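Local coordinates for hypothetical protein AQ_328 (Aquifex aeolicus, PDB 1R4V) that is of unknown function but adopts an ancestral histone fold and may take part in protein heterodimerization, at residues M23-P26 with L32-Y35; T48-L53 with L110-F115; H34-R37 with D41-L44. One frame throughout, in Å; residues are numbered along the deposited sequence.

In the fold
Contact 2 lies nearest the centre of the chain, about 8 Å from it, yet is only partly buried, since Glu50 and Tyr112 remain partly exposed. It joins helix 46-62 to helix 106-113 through leucine, isoleucine and tyrosine side chains, with one polar pair at its margin. Contacts 1 and 3 are centred about 16 Å out but are made mostly by buried residues, and they share helix 29-40. Contact 1 ties the preceding loop to it by charge beside a zinc ion, whereas contact 3 turns the following loop back on it by backbone bonds and apolar packing. One cacodylate ion touches both. Leu44 CD1 packs 3.7 Å from Ile49 CG1, linking contacts 3 and 2.

Contact 1. Residues M23-P26 with L32-Y35; sequences MLRP and LDHY. With ZN (zinc ion), chain C; CAC (cacodylate ion), chain D.
Arg25 and Asp33 meet end-on: both terminal nitrogens of the guanidinium hold the same carboxylate oxygen. NH1 of Arg25 lies 3.0 Å from Asp33 OD2 and uses its anti lone pair, while Arg25 NH2, at 3.2 Å from the same OD2, arrives from above the carboxylate plane. OD2 sits only 5° out of the guanidinium plane, yet the two flat groups stand almost perpendicular, 87° apart. An extended chain, with CG anti to the backbone N (chi1 -168°), carries the guanidinium from the loop to the helix. Asp33 OD2 is also a zinc ligand at 2.0 Å; two waters and O1 of a cacodylate ion, probably from the crystallisation liquor, complete the four ligands found on the metal. The zinc ion and the guanidinium together would probably draw charge toward OD2. In this histone-fold protein the salt bridge pins the loop before helix 29-40 to a side of that helix. Farther out, Arg25 NE pairs with Asp46 OD1, and Asp46 and Glu21 belong to another zinc site. A methionine in place of Arg25 would probably leave Asp33 OD2 without its two nitrogen donors and Asp46 without its salt-bridge partner. Arg37 NH2 holds Asp33 OD1, and His34 ND1 donates to cacodylate O2 over 2.9 Å.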
HETATM    1  N   MSE A  23      -5.615  23.384  -4.547  1.00 51.29           N
HETATM    2  CA  MSE A  23      -4.229  22.934  -4.583  1.00 51.06           C
HETATM    3  C   MSE A  23      -3.687  22.521  -3.207  1.00 49.10           C
HETATM    4  O   MSE A  23      -2.580  21.965  -3.143  1.00 48.17           O
HETATM    5  CB  MSE A  23      -3.328  24.007  -5.204  1.00 53.16           C
HETATM    6  CG  MSE A  23      -3.727  24.452  -6.620  1.00 59.19           C
HETATM    7 SE   MSE A  23      -3.650  23.040  -7.983  1.00 73.55          SE
HETATM    8  CE  MSE A  23      -1.695  22.642  -7.949  1.00 71.36           C
ATOM      9  N   LEU A  24      -4.437  22.786  -2.133  1.00 46.78           N
ATOM     10  CA  LEU A  24      -4.062  22.362  -0.773  1.00 45.94           C
ATOM     11  C   LEU A  24      -4.373  20.910  -0.455  1.00 44.87           C
ATOM     12  O   LEU A  24      -3.793  20.364   0.484  1.00 46.52           O
ATOM     13  CB  LEU A  24      -4.682  23.240   0.326  1.00 46.09           C
ATOM     14  CG  LEU A  24      -3.813  24.414   0.807  1.00 46.59           C
ATOM     15  CD1 LEU A  24      -2.598  24.011   1.645  1.00 46.16           C
ATOM     16  CD2 LEU A  24      -3.340  25.212  -0.373  1.00 46.91           C
ATOM     17  N   ARG A  25      -5.265  20.271  -1.205  1.00 42.61           N
ATOM     18  CA  ARG A  25      -5.545  18.862  -0.974  1.00 39.89           C
ATOM     19  C   ARG A  25      -4.193  18.153  -0.923  1.00 38.18           C
ATOM     20  O   ARG A  25      -3.377  18.392  -1.819  1.00 36.55           O
ATOM     21  CB  ARG A  25      -6.383  18.299  -2.110  1.00 39.75           C
ATOM     22  CG  ARG A  25      -6.977  16.936  -1.828  1.00 38.87           C
ATOM     23  CD  ARG A  25      -7.651  16.384  -3.054  1.00 37.56           C
ATOM     24  NE  ARG A  25      -8.559  15.300  -2.713  1.00 37.71           N
ATOM     25  CZ  ARG A  25      -9.174  14.543  -3.600  1.00 29.83           C
ATOM     26  NH1 ARG A  25      -8.964  14.717  -4.887  1.00 28.83           N
ATOM     27  NH2 ARG A  25      -9.986  13.590  -3.187  1.00 35.13           N
ATOM     28  N   PRO A  26      -3.937  17.303   0.080  1.00 36.26           N
ATOM     29  CA  PRO A  26      -2.628  16.656   0.187  1.00 34.71           C
ATOM     30  C   PRO A  26      -2.201  16.078  -1.155  1.00 32.37           C
ATOM     31  O   PRO A  26      -3.019  15.549  -1.899  1.00 28.46           O
ATOM     32  CB  PRO A  26      -2.857  15.572   1.246  1.00 34.28           C
ATOM     33  CG  PRO A  26      -3.941  16.113   2.109  1.00 34.82           C
ATOM     34  CD  PRO A  26      -4.829  16.874   1.174  1.00 35.96           C
ATOM     35  N   LEU A  32      -4.599   9.853  -7.212  1.00 22.47           N
ATOM     36  CA  LEU A  32      -5.133   8.571  -6.769  1.00 23.14           C
ATOM     37  C   LEU A  32      -6.629   8.555  -7.028  1.00 22.66           C
ATOM     38  O   LEU A  32      -7.141   7.600  -7.592  1.00 22.44           O
ATOM     39  CB  LEU A  32      -4.858   8.377  -5.288  1.00 23.66           C
ATOM     40  CG  LEU A  32      -5.255   6.993  -4.733  1.00 25.30           C
ATOM     41  CD1 LEU A  32      -4.365   5.894  -5.270  1.00 29.41           C
ATOM     42  CD2 LEU A  32      -5.226   7.050  -3.231  1.00 26.62           C
ATOM     43  N   ASP A  33      -7.297   9.630  -6.605  1.00 22.72           N
ATOM     44  CA  ASP A  33      -8.739   9.833  -6.767  1.00 23.02           C
ATOM     45  C   ASP A  33      -9.084   9.625  -8.220  1.00 23.85           C
ATOM     46  O   ASP A  33      -9.899   8.776  -8.598  1.00 24.36           O
ATOM     47  CB  ASP A  33      -9.072  11.235  -6.256  1.00 23.61           C
ATOM     48  CG  ASP A  33     -10.509  11.675  -6.485  1.00 25.22           C
ATOM     49  OD1 ASP A  33     -11.361  10.927  -6.998  1.00 34.18           O
ATOM     50  OD2 ASP A  33     -10.843  12.832  -6.173  1.00 36.84           O
ATOM     51  N   HIS A  34      -8.400  10.397  -9.056  1.00 25.33           N
ATOM     52  CA  HIS A  34      -8.570  10.316 -10.488  1.00 25.38           C
ATOM     53  C   HIS A  34      -8.289   8.910 -11.055  1.00 24.36           C
ATOM     54  O   HIS A  34      -9.076   8.426 -11.860  1.00 25.65           O
ATOM     55  CB  HIS A  34      -7.739  11.434 -11.133  1.00 26.52           C
ATOM     56  CG  HIS A  34      -8.023  11.622 -12.576  1.00 25.63           C
ATOM     57  ND1 HIS A  34      -8.699  12.722 -13.062  1.00 28.35           N
ATOM     58  CD2 HIS A  34      -7.735  10.842 -13.641  1.00 29.44           C
ATOM     59  CE1 HIS A  34      -8.793  12.621 -14.375  1.00 32.32           C
ATOM     60  NE2 HIS A  34      -8.218  11.491 -14.750  1.00 32.42           N
ATOM     61  N   TYR A  35      -7.224   8.217 -10.664  1.00 24.27           N
ATOM     62  CA  TYR A  35      -6.993   6.854 -11.151  1.00 22.65           C
ATOM     63  C   TYR A  35      -8.023   5.801 -10.662  1.00 23.31           C
ATOM     64  O   TYR A  35      -8.453   4.915 -11.410  1.00 21.15           O
ATOM     65  CB  TYR A  35      -5.601   6.352 -10.715  1.00 25.23           C
ATOM     66  CG  TYR A  35      -5.259   5.037 -11.354  1.00 23.59           C
ATOM     67  CD1 TYR A  35      -4.777   4.996 -12.645  1.00 29.55           C
ATOM     68  CD2 TYR A  35      -5.468   3.832 -10.702  1.00 28.09           C
ATOM     69  CE1 TYR A  35      -4.468   3.796 -13.260  1.00 28.26           C
ATOM     70  CE2 TYR A  35      -5.166   2.618 -11.308  1.00 26.74           C
ATOM     71  CZ  TYR A  35      -4.670   2.612 -12.587  1.00 30.48           C
ATOM     72  OH  TYR A  35      -4.366   1.445 -13.236  1.00 29.48           O
TER
HETATM   73 ZN    ZN C 202     -12.269  14.053  -6.844  1.00 43.68          ZN
HETATM   74 AS   CAC D 203     -10.384  15.037  -9.557  1.00 32.50          AS
HETATM   75  O1  CAC D 203     -11.822  14.830  -8.606  1.00 34.51           O
HETATM   76  O2  CAC D 203     -10.106  13.893 -10.840  1.00 40.28           O
HETATM   77  C1  CAC D 203     -10.350  16.843 -10.344  1.00 35.87           C
HETATM   78  C2  CAC D 203      -8.946  14.790  -8.247  1.00 35.65           C
HETATM   79  O   HOH W   1     -12.730  12.739  -4.084  0.50 27.71           O
HETATM   80  O   HOH W   2     -13.961  12.795  -6.943  0.50 19.30           O
HETATM   81  O   HOH W   3     -12.111  16.075  -6.556  0.50 22.32           O

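Contact 2. Residues T48-L53 with L110-F115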
ATOM      1  N   THR A  48     -12.341   8.567   2.737  1.00 23.15           N
ATOM      2  CA  THR A  48     -12.045   7.172   2.422  1.00 24.06           C
ATOM      3  C   THR A  48     -10.619   6.963   1.901  1.00 24.12           C
ATOM      4  O   THR A  48     -10.081   5.863   2.055  1.00 22.05           O
ATOM      5  CB  THR A  48     -13.084   6.514   1.478  1.00 24.00           C
ATOM      6  OG1 THR A  48     -13.293   7.279   0.273  1.00 21.04           O
ATOM      7  CG2 THR A  48     -14.439   6.400   2.199  1.00 24.08           C
ATOM      8  N   ILE A  49     -10.014   7.975   1.279  1.00 22.76           N
ATOM      9  CA  ILE A  49      -8.589   7.920   0.942  1.00 23.72           C
ATOM     10  C   ILE A  49      -7.754   7.807   2.206  1.00 23.35           C
ATOM     11  O   ILE A  49      -6.813   7.015   2.234  1.00 22.36           O
ATOM     12  CB  ILE A  49      -8.120   9.125   0.107  1.00 23.41           C
ATOM     13  CG1 ILE A  49      -8.717   9.071  -1.291  1.00 24.01           C
ATOM     14  CG2 ILE A  49      -6.573   9.192   0.021  1.00 23.36           C
ATOM     15  CD1 ILE A  49      -8.696  10.417  -2.035  1.00 26.54           C
ATOM     16  N   GLU A  50      -8.072   8.574   3.246  1.00 22.23           N
ATOM     17  CA  GLU A  50      -7.346   8.467   4.504  1.00 24.65           C
ATOM     18  C   GLU A  50      -7.428   7.054   5.105  1.00 23.56           C
ATOM     19  O   GLU A  50      -6.425   6.514   5.597  1.00 20.18           O
ATOM     20  CB  GLU A  50      -7.866   9.481   5.527  1.00 26.40           C
ATOM     21  CG  GLU A  50      -7.477  10.907   5.209  1.00 36.96           C
ATOM     22  CD  GLU A  50      -6.006  11.194   5.471  1.00 45.64           C
ATOM     23  OE1 GLU A  50      -5.386  10.557   6.355  1.00 50.27           O
ATOM     24  OE2 GLU A  50      -5.469  12.089   4.789  1.00 51.87           O
ATOM     25  N   LEU A  51      -8.627   6.475   5.080  1.00 21.45           N
ATOM     26  CA  LEU A  51      -8.823   5.124   5.593  1.00 22.27           C
ATOM     27  C   LEU A  51      -8.034   4.109   4.773  1.00 20.19           C
ATOM     28  O   LEU A  51      -7.394   3.213   5.340  1.00 19.17           O
ATOM     29  CB  LEU A  51     -10.323   4.778   5.636  1.00 23.64           C
ATOM     30  CG  LEU A  51     -11.129   5.550   6.694  1.00 25.26           C
ATOM     31  CD1 LEU A  51     -12.623   5.346   6.486  1.00 26.69           C
ATOM     32  CD2 LEU A  51     -10.770   5.103   8.083  1.00 27.88           C
ATOM     33  N   LEU A  52      -8.068   4.265   3.455  1.00 19.57           N
ATOM     34  CA  LEU A  52      -7.344   3.407   2.523  1.00 21.03           C
ATOM     35  C   LEU A  52      -5.842   3.471   2.807  1.00 20.35           C
ATOM     36  O   LEU A  52      -5.177   2.441   2.948  1.00 19.66           O
ATOM     37  CB  LEU A  52      -7.638   3.825   1.086  1.00 20.06           C
ATOM     38  CG  LEU A  52      -6.771   3.231  -0.034  1.00 22.74           C
ATOM     39  CD1 LEU A  52      -6.921   1.690  -0.074  1.00 25.10           C
ATOM     40  CD2 LEU A  52      -7.181   3.853  -1.327  1.00 25.42           C
ATOM     41  N   LEU A  53      -5.307   4.680   2.901  1.00 19.58           N
ATOM     42  CA  LEU A  53      -3.882   4.869   3.186  1.00 21.27           C
ATOM     43  C   LEU A  53      -3.451   4.372   4.563  1.00 20.94           C
ATOM     44  O   LEU A  53      -2.326   3.874   4.711  1.00 20.19           O
ATOM     45  CB  LEU A  53      -3.493   6.340   3.009  1.00 20.43           C
ATOM     46  CG  LEU A  53      -3.665   6.935   1.620  1.00 22.92           C
ATOM     47  CD1 LEU A  53      -3.244   8.420   1.674  1.00 27.72           C
ATOM     48  CD2 LEU A  53      -2.879   6.180   0.588  1.00 27.11           C
ATOM     49  N   LEU A 110       3.485   7.957  -0.674  1.00 24.85           N
ATOM     50  CA  LEU A 110       4.513   7.332   0.159  1.00 26.17           C
ATOM     51  C   LEU A 110       5.021   8.335   1.198  1.00 26.43           C
ATOM     52  O   LEU A 110       5.111   8.023   2.380  1.00 25.79           O
ATOM     53  CB  LEU A 110       5.678   6.841  -0.701  1.00 26.51           C
ATOM     54  CG  LEU A 110       6.370   5.529  -0.318  1.00 31.08           C
ATOM     55  CD1 LEU A 110       7.792   5.619  -0.787  1.00 28.94           C
ATOM     56  CD2 LEU A 110       6.283   5.111   1.165  1.00 31.14           C
ATOM     57  N   GLU A 111       5.348   9.546   0.764  1.00 28.71           N
ATOM     58  CA  GLU A 111       5.789  10.593   1.687  1.00 30.38           C
ATOM     59  C   GLU A 111       4.689  10.977   2.665  1.00 28.26           C
ATOM     60  O   GLU A 111       4.934  11.189   3.846  1.00 28.05           O
ATOM     61  CB  GLU A 111       6.290  11.841   0.959  1.00 30.85           C
ATOM     62  CG  GLU A 111       7.244  12.650   1.824  1.00 36.76           C
ATOM     63  CD  GLU A 111       7.924  13.799   1.086  1.00 40.69           C
ATOM     64  OE1 GLU A 111       9.085  14.148   1.447  1.00 50.56           O
ATOM     65  OE2 GLU A 111       7.301  14.358   0.145  1.00 52.70           O
ATOM     66  N   TYR A 112       3.466  11.062   2.162  1.00 28.08           N
ATOM     67  CA  TYR A 112       2.322  11.366   2.999  1.00 26.31           C
ATOM     68  C   TYR A 112       2.116  10.388   4.149  1.00 26.01           C
ATOM     69  O   TYR A 112       1.873  10.827   5.265  1.00 24.15           O
ATOM     70  CB  TYR A 112       1.058  11.393   2.159  1.00 28.57           C
ATOM     71  CG  TYR A 112      -0.138  11.778   2.984  1.00 29.87           C
ATOM     72  CD1 TYR A 112      -0.379  13.113   3.238  1.00 32.76           C
ATOM     73  CD2 TYR A 112      -1.005  10.819   3.514  1.00 31.77           C
ATOM     74  CE1 TYR A 112      -1.455  13.507   3.976  1.00 35.13           C
ATOM     75  CE2 TYR A 112      -2.116  11.205   4.267  1.00 32.77           C
ATOM     76  CZ  TYR A 112      -2.320  12.560   4.483  1.00 31.49           C
ATOM     77  OH  TYR A 112      -3.364  13.077   5.208  1.00 34.58           O
ATOM     78  N   ILE A 113       2.208   9.078   3.912  1.00 25.76           N
ATOM     79  CA  ILE A 113       1.965   8.141   5.011  1.00 24.50           C
ATOM     80  C   ILE A 113       3.048   8.128   6.091  1.00 24.57           C
ATOM     81  O   ILE A 113       2.802   7.632   7.196  1.00 26.09           O
ATOM     82  CB  ILE A 113       1.638   6.723   4.519  1.00 23.70           C
ATOM     83  CG1 ILE A 113       2.781   6.107   3.707  1.00 21.71           C
ATOM     84  CG2 ILE A 113       0.317   6.771   3.750  1.00 27.94           C
ATOM     85  CD1 ILE A 113       2.743   4.596   3.576  1.00 25.16           C
ATOM     86  N   ALA A 114       4.225   8.681   5.796  1.00 25.72           N
ATOM     87  CA  ALA A 114       5.314   8.814   6.757  1.00 25.61           C
ATOM     88  C   ALA A 114       5.585   7.447   7.402  1.00 25.03           C
ATOM     89  O   ALA A 114       5.522   7.284   8.624  1.00 24.50           O
ATOM     90  CB  ALA A 114       4.998   9.866   7.801  1.00 25.54           C
ATOM     91  N   PHE A 115       5.885   6.478   6.546  1.00 25.26           N
ATOM     92  CA  PHE A 115       6.026   5.091   6.961  1.00 25.76           C
ATOM     93  C   PHE A 115       7.298   4.865   7.779  1.00 25.83           C
ATOM     94  O   PHE A 115       8.365   5.328   7.403  1.00 26.43           O
ATOM     95  CB  PHE A 115       6.028   4.186   5.722  1.00 25.98           C
ATOM     96  CG  PHE A 115       6.241   2.742   6.036  1.00 23.39           C
ATOM     97  CD1 PHE A 115       7.368   2.072   5.587  1.00 26.89           C
ATOM     98  CD2 PHE A 115       5.318   2.052   6.801  1.00 25.31           C
ATOM     99  CE1 PHE A 115       7.559   0.732   5.890  1.00 27.38           C
ATOM    100  CE2 PHE A 115       5.500   0.708   7.103  1.00 23.85           C
ATOM    101  CZ  PHE A 115       6.636   0.053   6.653  1.00 23.50           C
TER
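Tyr112 and Glu50 are brought together by their torsions: the tyrosine has CG anti to the backbone N (chi1 -177°), which sends the ring across towards helix 46-62, and the glutamate chain bends at chi2 (-73°), which turns its carboxylate back to the ring's hydroxyl. The two side chains cross at about a right angle, their planes 67° apart. Tyr112 OH donates to Glu50 OE2, at a modelled separation of 2.4 Å that is very short and so of doubtful exactness. The other oxygen, Glu50 OE1, lies at the ring edge, in its plane, 3.9 Å from Tyr112 CE2; its angle to the hydroxyl is too poor for a second hydrogen bond.

Next to the polar pair the contact is apolar. Leu53 CD1 approaches Tyr112 CD2 at 3.8 Å, the leucine crossing the tyrosine at about a right angle. Beside it, Ile113 CG2 rests 3.9 Å from Leu53 CB. This is also where the backbones come nearest, the CA atoms of Leu53 and Ile113 being 6.9 Å apart. Phe29 of helix 29-40 also touches Glu50 and Leu53 and meets the Tyr112 ring edge-to-face, while Met135 of helix 131-149 packs on Leu53. The carbonyl of Ile113 accepts from Lys57 NZ, and Ala114, which follows, has positive phi. A leucine-isoleucine-tyrosine patch with one carboxylate-hydroxyl pair at its margin thus joins helix 46-62 to helix 106-113, far apart in sequence, within a chain that has an ancestral histone fold.

Contact 3. Residues H34-R37 with D41-L44; sequences HYFR and DIDL. With CAC (cacodylate ion), chain D.
The turn that ends helix 29-40 and leads into helix 46-62, a helix-loop-helix joint of the histone fold, is fixed here by Phe36 and Arg37 meeting Asp41, Ile42 and Leu44. Asp41 leaves the helix with positive phi (63°), which lets the chain fold back on the last turns. Ile42 N then donates to Phe36 O at 2.9 Å, six residues earlier, in a nearly straight bond (174° at the hydrogen). A weak second bond runs from Asp41 N to Arg37 O, 3.4 Å long.

Beside these backbone bonds lies an apolar cluster. Phe36 and Ile42 extend side by side in the same direction, with Phe36 CD2 3.9 Å from Ile42 CD1, and Leu44 CD1 comes within 3.7 Å of the same Phe36 CD2. One ortho carbon therefore serves both aliphatic partners. Ala143 of helix 131-149 touches both Phe36 and Ile42, so that Ile42 joins the loop to that helix, and Leu52 of helix 46-62 packs on Phe36.

Arg37 turns the other way. Its chain bends at chi3, which brings the guanidinium edge to the cacodylate ion. In the guanidinium plane, cacodylate O2 receives a hydrogen bond from Arg37 NH1 at 2.8 Å, nearly straight at 168°, and a weak one from Arg37 NH2 at 3.3 Å.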
ATOM      1  N   HIS A  34      -8.400  10.397  -9.056  1.00 25.33           N
ATOM      2  CA  HIS A  34      -8.570  10.316 -10.488  1.00 25.38           C
ATOM      3  C   HIS A  34      -8.289   8.910 -11.055  1.00 24.36           C
ATOM      4  O   HIS A  34      -9.076   8.426 -11.860  1.00 25.65           O
ATOM      5  CB  HIS A  34      -7.739  11.434 -11.133  1.00 26.52           C
ATOM      6  CG  HIS A  34      -8.023  11.622 -12.576  1.00 25.63           C
ATOM      7  ND1 HIS A  34      -8.699  12.722 -13.062  1.00 28.35           N
ATOM      8  CD2 HIS A  34      -7.735  10.842 -13.641  1.00 29.44           C
ATOM      9  CE1 HIS A  34      -8.793  12.621 -14.375  1.00 32.32           C
ATOM     10  NE2 HIS A  34      -8.218  11.491 -14.750  1.00 32.42           N
ATOM     11  N   TYR A  35      -7.224   8.217 -10.664  1.00 24.27           N
ATOM     12  CA  TYR A  35      -6.993   6.854 -11.151  1.00 22.65           C
ATOM     13  C   TYR A  35      -8.023   5.801 -10.662  1.00 23.31           C
ATOM     14  O   TYR A  35      -8.453   4.915 -11.410  1.00 21.15           O
ATOM     15  CB  TYR A  35      -5.601   6.352 -10.715  1.00 25.23           C
ATOM     16  CG  TYR A  35      -5.259   5.037 -11.354  1.00 23.59           C
ATOM     17  CD1 TYR A  35      -4.777   4.996 -12.645  1.00 29.55           C
ATOM     18  CD2 TYR A  35      -5.468   3.832 -10.702  1.00 28.09           C
ATOM     19  CE1 TYR A  35      -4.468   3.796 -13.260  1.00 28.26           C
ATOM     20  CE2 TYR A  35      -5.166   2.618 -11.308  1.00 26.74           C
ATOM     21  CZ  TYR A  35      -4.670   2.612 -12.587  1.00 30.48           C
ATOM     22  OH  TYR A  35      -4.366   1.445 -13.236  1.00 29.48           O
ATOM     23  N   PHE A  36      -8.369   5.840  -9.383  1.00 20.81           N
ATOM     24  CA  PHE A  36      -9.374   4.890  -8.874  1.00 23.23           C
ATOM     25  C   PHE A  36     -10.743   5.036  -9.587  1.00 23.42           C
ATOM     26  O   PHE A  36     -11.415   4.055  -9.885  1.00 24.85           O
ATOM     27  CB  PHE A  36      -9.489   5.048  -7.361  1.00 21.29           C
ATOM     28  CG  PHE A  36      -8.592   4.113  -6.580  1.00 16.79           C
ATOM     29  CD1 PHE A  36      -7.229   4.079  -6.804  1.00 24.44           C
ATOM     30  CD2 PHE A  36      -9.118   3.271  -5.595  1.00 23.26           C
ATOM     31  CE1 PHE A  36      -6.408   3.220  -6.070  1.00 22.19           C
ATOM     32  CE2 PHE A  36      -8.307   2.414  -4.867  1.00 21.07           C
ATOM     33  CZ  PHE A  36      -6.943   2.386  -5.117  1.00 23.11           C
ATOM     34  N   ARG A  37     -11.152   6.267  -9.868  1.00 26.92           N
ATOM     35  CA  ARG A  37     -12.448   6.529 -10.486  1.00 28.11           C
ATOM     36  C   ARG A  37     -12.410   6.067 -11.934  1.00 29.17           C
ATOM     37  O   ARG A  37     -13.196   5.218 -12.353  1.00 30.79           O
ATOM     38  CB  ARG A  37     -12.790   8.007 -10.361  1.00 27.87           C
ATOM     39  CG  ARG A  37     -14.105   8.389 -11.003  1.00 31.13           C
ATOM     40  CD  ARG A  37     -14.500   9.854 -10.795  1.00 33.22           C
ATOM     41  NE  ARG A  37     -13.688  10.785 -11.584  1.00 37.37           N
ATOM     42  CZ  ARG A  37     -12.716  11.589 -11.137  1.00 36.91           C
ATOM     43  NH1 ARG A  37     -12.095  12.361 -12.015  1.00 34.39           N
ATOM     44  NH2 ARG A  37     -12.359  11.665  -9.860  1.00 36.88           N
ATOM     45  N   ASP A  41     -13.043   2.047 -11.243  1.00 33.04           N
ATOM     46  CA  ASP A  41     -14.468   2.223 -10.944  1.00 32.54           C
ATOM     47  C   ASP A  41     -14.752   2.354  -9.447  1.00 30.30           C
ATOM     48  O   ASP A  41     -15.754   1.826  -8.953  1.00 30.68           O
ATOM     49  CB  ASP A  41     -15.326   1.089 -11.539  1.00 34.43           C
ATOM     50  CG  ASP A  41     -15.297   1.055 -13.070  1.00 44.96           C
ATOM     51  OD1 ASP A  41     -15.062  -0.042 -13.634  1.00 52.65           O
ATOM     52  OD2 ASP A  41     -15.491   2.068 -13.795  1.00 55.59           O
ATOM     53  N   ILE A  42     -13.871   3.039  -8.727  1.00 26.60           N
ATOM     54  CA  ILE A  42     -14.040   3.260  -7.304  1.00 25.76           C
ATOM     55  C   ILE A  42     -13.993   4.761  -7.077  1.00 24.19           C
ATOM     56  O   ILE A  42     -13.003   5.417  -7.393  1.00 23.58           O
ATOM     57  CB  ILE A  42     -12.944   2.596  -6.461  1.00 23.88           C
ATOM     58  CG1 ILE A  42     -12.991   1.069  -6.565  1.00 26.05           C
ATOM     59  CG2 ILE A  42     -13.077   3.079  -5.014  1.00 22.66           C
ATOM     60  CD1 ILE A  42     -11.693   0.392  -6.185  1.00 24.70           C
ATOM     61  N   ASP A  43     -15.066   5.287  -6.514  1.00 23.11           N
ATOM     62  CA  ASP A  43     -15.191   6.691  -6.217  1.00 24.54           C
ATOM     63  C   ASP A  43     -14.759   6.932  -4.768  1.00 23.99           C
ATOM     64  O   ASP A  43     -15.474   6.617  -3.828  1.00 21.28           O
ATOM     65  CB  ASP A  43     -16.641   7.095  -6.481  1.00 27.21           C
ATOM     66  CG  ASP A  43     -16.920   8.574  -6.237  1.00 35.78           C
ATOM     67  OD1 ASP A  43     -15.985   9.342  -5.909  1.00 45.99           O
ATOM     68  OD2 ASP A  43     -18.074   9.074  -6.344  1.00 46.88           O
ATOM     69  N   LEU A  44     -13.575   7.512  -4.583  1.00 24.84           N
ATOM     70  CA  LEU A  44     -13.041   7.859  -3.268  1.00 25.86           C
ATOM     71  C   LEU A  44     -13.339   9.309  -2.881  1.00 27.21           C
ATOM     72  O   LEU A  44     -13.530  10.150  -3.751  1.00 29.63           O
ATOM     73  CB  LEU A  44     -11.515   7.693  -3.288  1.00 25.79           C
ATOM     74  CG  LEU A  44     -10.882   6.359  -3.659  1.00 29.15           C
ATOM     75  CD1 LEU A  44      -9.365   6.510  -3.861  1.00 30.63           C
ATOM     76  CD2 LEU A  44     -11.201   5.341  -2.581  1.00 29.98           C
TER
HETATM   77 AS   CAC D 203     -10.384  15.037  -9.557  1.00 32.50          AS
HETATM   78  O1  CAC D 203     -11.822  14.830  -8.606  1.00 34.51           O
HETATM   79  O2  CAC D 203     -10.106  13.893 -10.840  1.00 40.28           O
HETATM   80  C1  CAC D 203     -10.350  16.843 -10.344  1.00 35.87           C
HETATM   81  C2  CAC D 203      -8.946  14.790  -8.247  1.00 35.65           C
HETATM   82  O   HOH W   4     -14.043  10.284  -7.341  1.00 31.12           O